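Local coordinates for protein Bd3459 (Bdellovibrio bacteriovorus, PDB 5CEC) that probably cleaves peptidoglycan cross-links as a predatory endopeptidase of the serine D-Ala-D-Ala carboxypeptidase type, and is bound here by an ankyrin-repeat immunity protein, at residues S43-M47 / C307-I311; P67-I71 / K365-G369; L314-D318 / E377-A381. The protein carries 1 engineered substitution. One frame throughout, in Å; residues are numbered along the deposited sequence.

How the contacts relate
All three contacts lie on the antiparallel sheet of a penicillin-binding-protein-like domain. Contacts 1 and 3 share helix 307-322, first with strand 40-48 and then with its neighbour, strand 376-385. Contact 2 sets the turn before helix 72-84 on strand 364-373, on the other side of strand 376-385. It is joined to contact 1 through Met310 and to contact 3 through Leu314, both packed on Met368. Contacts 1 and 2 are buried, and contact 3 is only partly so. Contact 1 is covalent and apolar, with a disulfide. Contact 2 has one hydroxyl-to-carbonyl bond among apolar groups. The carboxylates and waters belong to the partly exposed contact 3, beside leucine and tyrosine packing.

Contact 1. Residues S43-M47 / C307-I311; sequences SMCHM and CEMMI
The Met44-Cys45 peptide group has Cys307 SG over one of its faces, with the sulfur 3.3 Å from Cys45 N. The imidazole of His46 turns to the other side of the sheet, where it meets Leu409 of helix 394-411. The closest link is the disulfide, Cys45 SG to Cys307 SG at 2.2 Å. Its chi3 of -102° makes it left-handed. Cys45 SG sits between its own backbone N and carbonyl carbon (chi1 56°), which aims it at the first turn of the helix. The bond ties the N-terminal strand 40-48 to the start of helix 307-322. This helix packs on the antiparallel sheet of the transpeptidase-like fold of the beta-lactamase clan, and here its axis runs 30° from the strand direction. One turn further on, Ile311 packs along the strand with both branches. Its CG1 lies 3.5 Å from Cys45 SG. Its CG2 lies 3.8 Å from Met47 CB, and CD1 reaches His46 CA at 4.0 Å. At the other end Ser43 OG comes within 3.7 Å of Cys307 CB. That hydroxyl is hydrogen-bonded to Asp59.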
# COMPACT_ATOMS: atom_id res chain seq x y z
N SER A 43 -3.07 12.43 17.50
CA SER A 43 -3.51 13.73 17.00
C SER A 43 -4.23 13.63 15.67
O SER A 43 -3.88 12.80 14.85
CB SER A 43 -2.32 14.69 16.85
OG SER A 43 -2.71 16.00 16.51
N MET A 44 -5.19 14.53 15.46
CA MET A 44 -5.82 14.75 14.16
C MET A 44 -5.83 16.22 13.87
O MET A 44 -6.13 17.06 14.73
CB MET A 44 -7.25 14.20 14.12
CG MET A 44 -7.96 14.42 12.80
SD MET A 44 -9.53 13.57 12.71
CE MET A 44 -10.02 13.94 11.03
N CYS A 45 -5.57 16.53 12.62
CA CYS A 45 -5.58 17.92 12.18
C CYS A 45 -6.12 17.98 10.74
O CYS A 45 -6.17 16.98 10.02
CB CYS A 45 -4.17 18.61 12.37
SG CYS A 45 -2.85 17.69 11.52
N HIS A 46 -6.53 19.17 10.32
CA HIS A 46 -7.04 19.38 8.98
C HIS A 46 -6.90 20.85 8.55
O HIS A 46 -6.73 21.72 9.39
CB HIS A 46 -8.50 18.95 8.88
CG HIS A 46 -9.47 19.81 9.62
ND1 HIS A 46 -9.75 19.64 10.95
CD2 HIS A 46 -10.20 20.87 9.21
CE1 HIS A 46 -10.65 20.53 11.32
NE2 HIS A 46 -10.93 21.31 10.28
N MET A 47 -6.99 21.12 7.25
CA MET A 47 -6.96 22.50 6.77
C MET A 47 -7.61 22.52 5.40
O MET A 47 -7.25 21.70 4.55
CB MET A 47 -5.53 23.03 6.65
CG MET A 47 -5.46 24.50 6.31
SD MET A 47 -3.77 25.07 6.10
CE MET A 47 -3.58 24.42 4.42
N CYS A 307 1.55 16.25 13.32
CA CYS A 307 0.36 16.24 12.48
C CYS A 307 0.37 17.52 11.60
O CYS A 307 0.07 17.46 10.41
CB CYS A 307 -0.88 16.14 13.35
SG CYS A 307 -2.38 15.72 12.47
N GLU A 308 0.73 18.68 12.19
CA GLU A 308 0.86 19.92 11.41
C GLU A 308 1.81 19.77 10.23
O GLU A 308 1.51 20.22 9.11
CB GLU A 308 1.32 21.11 12.27
CG GLU A 308 0.24 21.66 13.17
CD GLU A 308 0.61 22.97 13.84
OE1 GLU A 308 1.75 23.47 13.65
OE2 GLU A 308 -0.25 23.53 14.54
N MET A 309 2.94 19.09 10.46
CA MET A 309 3.90 18.87 9.39
C MET A 309 3.27 18.06 8.24
O MET A 309 3.57 18.29 7.06
CB MET A 309 5.16 18.18 9.89
CG MET A 309 6.18 19.12 10.51
SD MET A 309 6.86 20.35 9.38
CE MET A 309 7.02 19.42 7.88
N MET A 310 2.43 17.08 8.58
CA MET A 310 1.75 16.32 7.54
C MET A 310 0.83 17.18 6.67
O MET A 310 0.77 17.03 5.45
CB MET A 310 1.02 15.12 8.16
CG MET A 310 1.93 14.10 8.81
SD MET A 310 3.24 13.44 7.73
CE MET A 310 4.63 14.51 8.07
N ILE A 311 0.12 18.11 7.29
CA ILE A 311 -0.71 19.05 6.53
C ILE A 311 0.16 19.92 5.62
O ILE A 311 -0.16 20.11 4.46
CB ILE A 311 -1.55 19.92 7.45
CG1 ILE A 311 -2.45 19.05 8.34
CG2 ILE A 311 -2.35 20.93 6.64
CD1 ILE A 311 -3.44 18.18 7.57

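Contact 2. Residues P67-I71 / K365-G369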
# COMPACT_ATOMS: atom_id res chain seq x y z
N PRO A 67 4.93 8.54 15.74
CA PRO A 67 5.29 7.64 14.64
C PRO A 67 4.33 7.76 13.46
O PRO A 67 3.13 7.81 13.66
CB PRO A 67 5.22 6.26 15.27
CG PRO A 67 5.34 6.47 16.73
CD PRO A 67 4.69 7.80 16.99
N LEU A 68 4.90 7.83 12.27
CA LEU A 68 4.11 8.02 11.05
C LEU A 68 3.77 6.73 10.34
O LEU A 68 2.81 6.68 9.55
CB LEU A 68 4.90 8.88 10.08
CG LEU A 68 5.32 10.28 10.55
CD1 LEU A 68 6.04 11.01 9.44
CD2 LEU A 68 4.08 11.06 10.99
N ALA A 69 4.60 5.72 10.50
CA ALA A 69 4.51 4.53 9.65
C ALA A 69 4.55 4.95 8.18
O ALA A 69 5.24 5.93 7.84
CB ALA A 69 3.28 3.67 9.99
N SER A 70 3.80 4.29 7.30
CA SER A 70 3.95 4.52 5.87
C SER A 70 3.37 5.83 5.35
O SER A 70 3.57 6.13 4.17
CB SER A 70 3.43 3.32 5.04
OG SER A 70 4.32 2.21 5.15
N ILE A 71 2.71 6.66 6.16
CA ILE A 71 2.46 8.02 5.67
C ILE A 71 3.75 8.79 5.47
O ILE A 71 3.79 9.77 4.71
CB ILE A 71 1.40 8.81 6.44
CG1 ILE A 71 1.93 9.32 7.79
CG2 ILE A 71 0.11 8.03 6.53
CD1 ILE A 71 0.92 10.17 8.56
N LYS A 365 -1.27 3.61 13.94
CA LYS A 365 -2.08 3.43 12.73
C LYS A 365 -2.36 4.84 12.24
O LYS A 365 -2.78 5.70 13.04
CB LYS A 365 -3.39 2.68 13.02
CG LYS A 365 -4.08 2.17 11.77
CD LYS A 365 -3.45 0.85 11.30
CE LYS A 365 -4.07 0.33 10.00
NZ LYS A 365 -3.60 1.19 8.88
N THR A 366 -2.08 5.10 10.96
CA THR A 366 -2.13 6.47 10.49
C THR A 366 -2.81 6.55 9.13
O THR A 366 -2.90 5.59 8.37
CB THR A 366 -0.70 7.02 10.42
OG1 THR A 366 0.06 6.26 9.49
CG2 THR A 366 -0.02 7.02 11.77
N LEU A 367 -3.24 7.77 8.79
CA LEU A 367 -3.85 8.09 7.49
C LEU A 367 -3.65 9.56 7.22
O LEU A 367 -3.86 10.37 8.14
CB LEU A 367 -5.34 7.76 7.48
CG LEU A 367 -6.02 7.69 6.13
CD1 LEU A 367 -5.60 6.45 5.36
CD2 LEU A 367 -7.51 7.73 6.29
N MET A 368 -3.33 9.93 5.99
CA MET A 368 -3.30 11.34 5.63
C MET A 368 -3.71 11.48 4.17
O MET A 368 -3.51 10.56 3.36
CB MET A 368 -1.94 11.98 5.89
CG MET A 368 -0.84 11.56 4.94
SD MET A 368 0.82 12.17 5.36
CE MET A 368 0.73 13.80 4.68
N GLY A 369 -4.18 12.66 3.80
CA GLY A 369 -4.60 12.89 2.43
C GLY A 369 -5.52 14.07 2.32
O GLY A 369 -5.45 15.04 3.10
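The backbone of the turn at 67-71 comes close to strand 365-369 at two points: Leu68 CA is 6.5 Å from Thr366 CA, and Ile71 CA is 6.6 Å from Leu367 CA. The turn leaves strand 65-67, passes through Ala69 with a positive phi of 53°, and enters a short 3-10 segment at Ser70 and Ile71, just before helix 72-84. Ser70 and Lys73 fit the SxxK motif of penicillin-binding proteins. Ser70 OG is hydrogen-bonded to Lys73 NZ and to a bound sulfate, consistent with an active-site serine. The contact sets the back of this turn against the sheet. Thr366 carries the polar part. Its OG1 donates to Leu68 O at 2.8 Å, arriving from above the carbonyl plane, 38° out of it. The same carbonyl oxygen takes a weak bond from Ile71 N, within the turn. Thr366 CG2 lies beside Pro67 O. Ile71 fills the angle between Thr366 and Met368, crossing both obliquely. Its CG2 meets Thr366 OG1 at 3.4 Å. Met368 rises from the strand with CG between its backbone N and carbonyl carbon (chi1 72°), which brings the thioether against Ile71. Met368 SD lies 3.6 Å from Ile71 CB and 3.8 Å from Ile71 CD1.

Contact 3. Residues L314-D318 / E377-A381; sequences LYSLD and EIYFA
Tyr379 meets Leu314 along its ring and Asp318 at its hydroxyl. Its CG stands anti to the carbonyl carbon (chi1 -55°), which carries the ring out toward the helix. The helix backbone at Leu314 C and Tyr315 N lies above one ring face, nearer its edge than its centre. Leu314 runs alongside, pointing the opposite way, with Leu314 CB 3.7 Å from Tyr379 CD1. Leu314 CD1 passes on to Phe380 O at 3.5 Å. Tyr315 closes in obliquely, its CD2 being 4.1 Å from Tyr379 CE2. Asp318 holds the far end of the ring. Tyr379 OH donates to Asp318 OD2 at 2.6 Å, and OD2 accepts through its anti lone pair, the one turned away from OD1. OD2 lies in the ring plane at its edge, and the carboxylate stands 76° to the ring. Glu377 reaches the same oxygen from the opposite direction on an extended chain. Its OE2 is 2.7 Å from Asp318 OD2, and the two carboxylates are turned 82° apart. A water donates to Asp318 OD1 and weakly to Glu377 OE2. A second water donates to Tyr315 O and weakly to Tyr379 OH. The arrangement is helix-on-sheet packing in a transpeptidase domain like that of penicillin-binding proteins.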
# COMPACT_ATOMS: atom_id res chain seq x y z
N LEU A 314 1.21 17.96 2.63
CA LEU A 314 0.12 17.84 1.65
C LEU A 314 -0.06 19.14 0.83
O LEU A 314 -0.20 19.10 -0.40
CB LEU A 314 -1.19 17.46 2.32
CG LEU A 314 -1.18 15.98 2.82
CD1 LEU A 314 -2.23 15.81 3.90
CD2 LEU A 314 -1.36 14.98 1.68
N TYR A 315 -0.05 20.28 1.52
CA TYR A 315 -0.19 21.58 0.85
C TYR A 315 0.90 21.76 -0.20
O TYR A 315 0.63 22.13 -1.36
CB TYR A 315 -0.10 22.70 1.86
CG TYR A 315 -0.15 24.04 1.22
CD1 TYR A 315 1.00 24.65 0.73
CD2 TYR A 315 -1.36 24.70 1.06
CE1 TYR A 315 0.95 25.88 0.13
CE2 TYR A 315 -1.43 25.92 0.45
CZ TYR A 315 -0.27 26.54 -0.03
OH TYR A 315 -0.29 27.73 -0.64
N SER A 316 2.13 21.47 0.19
CA SER A 316 3.29 21.63 -0.68
C SER A 316 3.30 20.65 -1.84
O SER A 316 3.68 21.02 -2.96
CB SER A 316 4.60 21.56 0.12
OG SER A 316 4.70 22.65 1.02
N LEU A 317 2.92 19.39 -1.60
CA LEU A 317 2.85 18.41 -2.64
C LEU A 317 1.80 18.80 -3.67
O LEU A 317 2.03 18.70 -4.89
CB LEU A 317 2.55 17.03 -2.03
CG LEU A 317 2.40 15.88 -3.03
CD1 LEU A 317 3.62 15.71 -3.93
CD2 LEU A 317 2.14 14.60 -2.27
N ASP A 318 0.62 19.18 -3.18
CA ASP A 318 -0.46 19.62 -4.05
C ASP A 318 0.01 20.80 -4.92
O ASP A 318 -0.25 20.84 -6.14
CB ASP A 318 -1.70 19.98 -3.23
CG ASP A 318 -3.01 19.63 -3.90
OD1 ASP A 318 -3.04 19.06 -5.01
OD2 ASP A 318 -4.05 19.94 -3.27
N GLU A 377 -11.85 21.00 -1.18
CA GLU A 377 -10.80 20.06 -0.89
C GLU A 377 -10.24 20.37 0.48
O GLU A 377 -9.90 21.52 0.76
CB GLU A 377 -9.69 20.20 -1.93
CG GLU A 377 -8.48 19.31 -1.70
CD GLU A 377 -7.29 19.59 -2.62
OE1 GLU A 377 -7.26 20.60 -3.35
OE2 GLU A 377 -6.35 18.80 -2.59
N ILE A 378 -10.16 19.37 1.34
CA ILE A 378 -9.66 19.55 2.70
C ILE A 378 -8.52 18.56 2.95
O ILE A 378 -8.69 17.35 2.75
CB ILE A 378 -10.75 19.35 3.75
CG1 ILE A 378 -11.98 20.21 3.47
CG2 ILE A 378 -10.21 19.62 5.16
CD1 ILE A 378 -13.13 19.89 4.34
N TYR A 379 -7.36 19.05 3.40
CA TYR A 379 -6.27 18.16 3.82
C TYR A 379 -6.50 17.65 5.24
O TYR A 379 -7.05 18.37 6.09
CB TYR A 379 -4.92 18.92 3.83
CG TYR A 379 -4.58 19.58 2.52
CD1 TYR A 379 -4.53 18.85 1.34
CD2 TYR A 379 -4.31 20.95 2.44
CE1 TYR A 379 -4.23 19.44 0.13
CE2 TYR A 379 -4.00 21.55 1.23
CZ TYR A 379 -3.98 20.80 0.08
OH TYR A 379 -3.70 21.40 -1.13
N PHE A 380 -6.11 16.41 5.50
CA PHE A 380 -6.23 15.87 6.83
C PHE A 380 -5.08 14.94 7.15
O PHE A 380 -4.44 14.40 6.25
CB PHE A 380 -7.57 15.09 6.97
CG PHE A 380 -7.57 13.77 6.26
CD1 PHE A 380 -7.10 12.63 6.89
CD2 PHE A 380 -7.96 13.67 4.92
CE1 PHE A 380 -7.05 11.43 6.22
CE2 PHE A 380 -7.89 12.47 4.25
CZ PHE A 380 -7.44 11.36 4.91
N ALA A 381 -4.87 14.74 8.44
CA ALA A 381 -3.98 13.68 8.94
C ALA A 381 -4.50 13.18 10.26
O ALA A 381 -4.93 13.97 11.11
CB ALA A 381 -2.55 14.13 9.04
O HOH W 1 -1.49 23.66 -2.42
O HOH W 2 -5.13 17.44 -5.54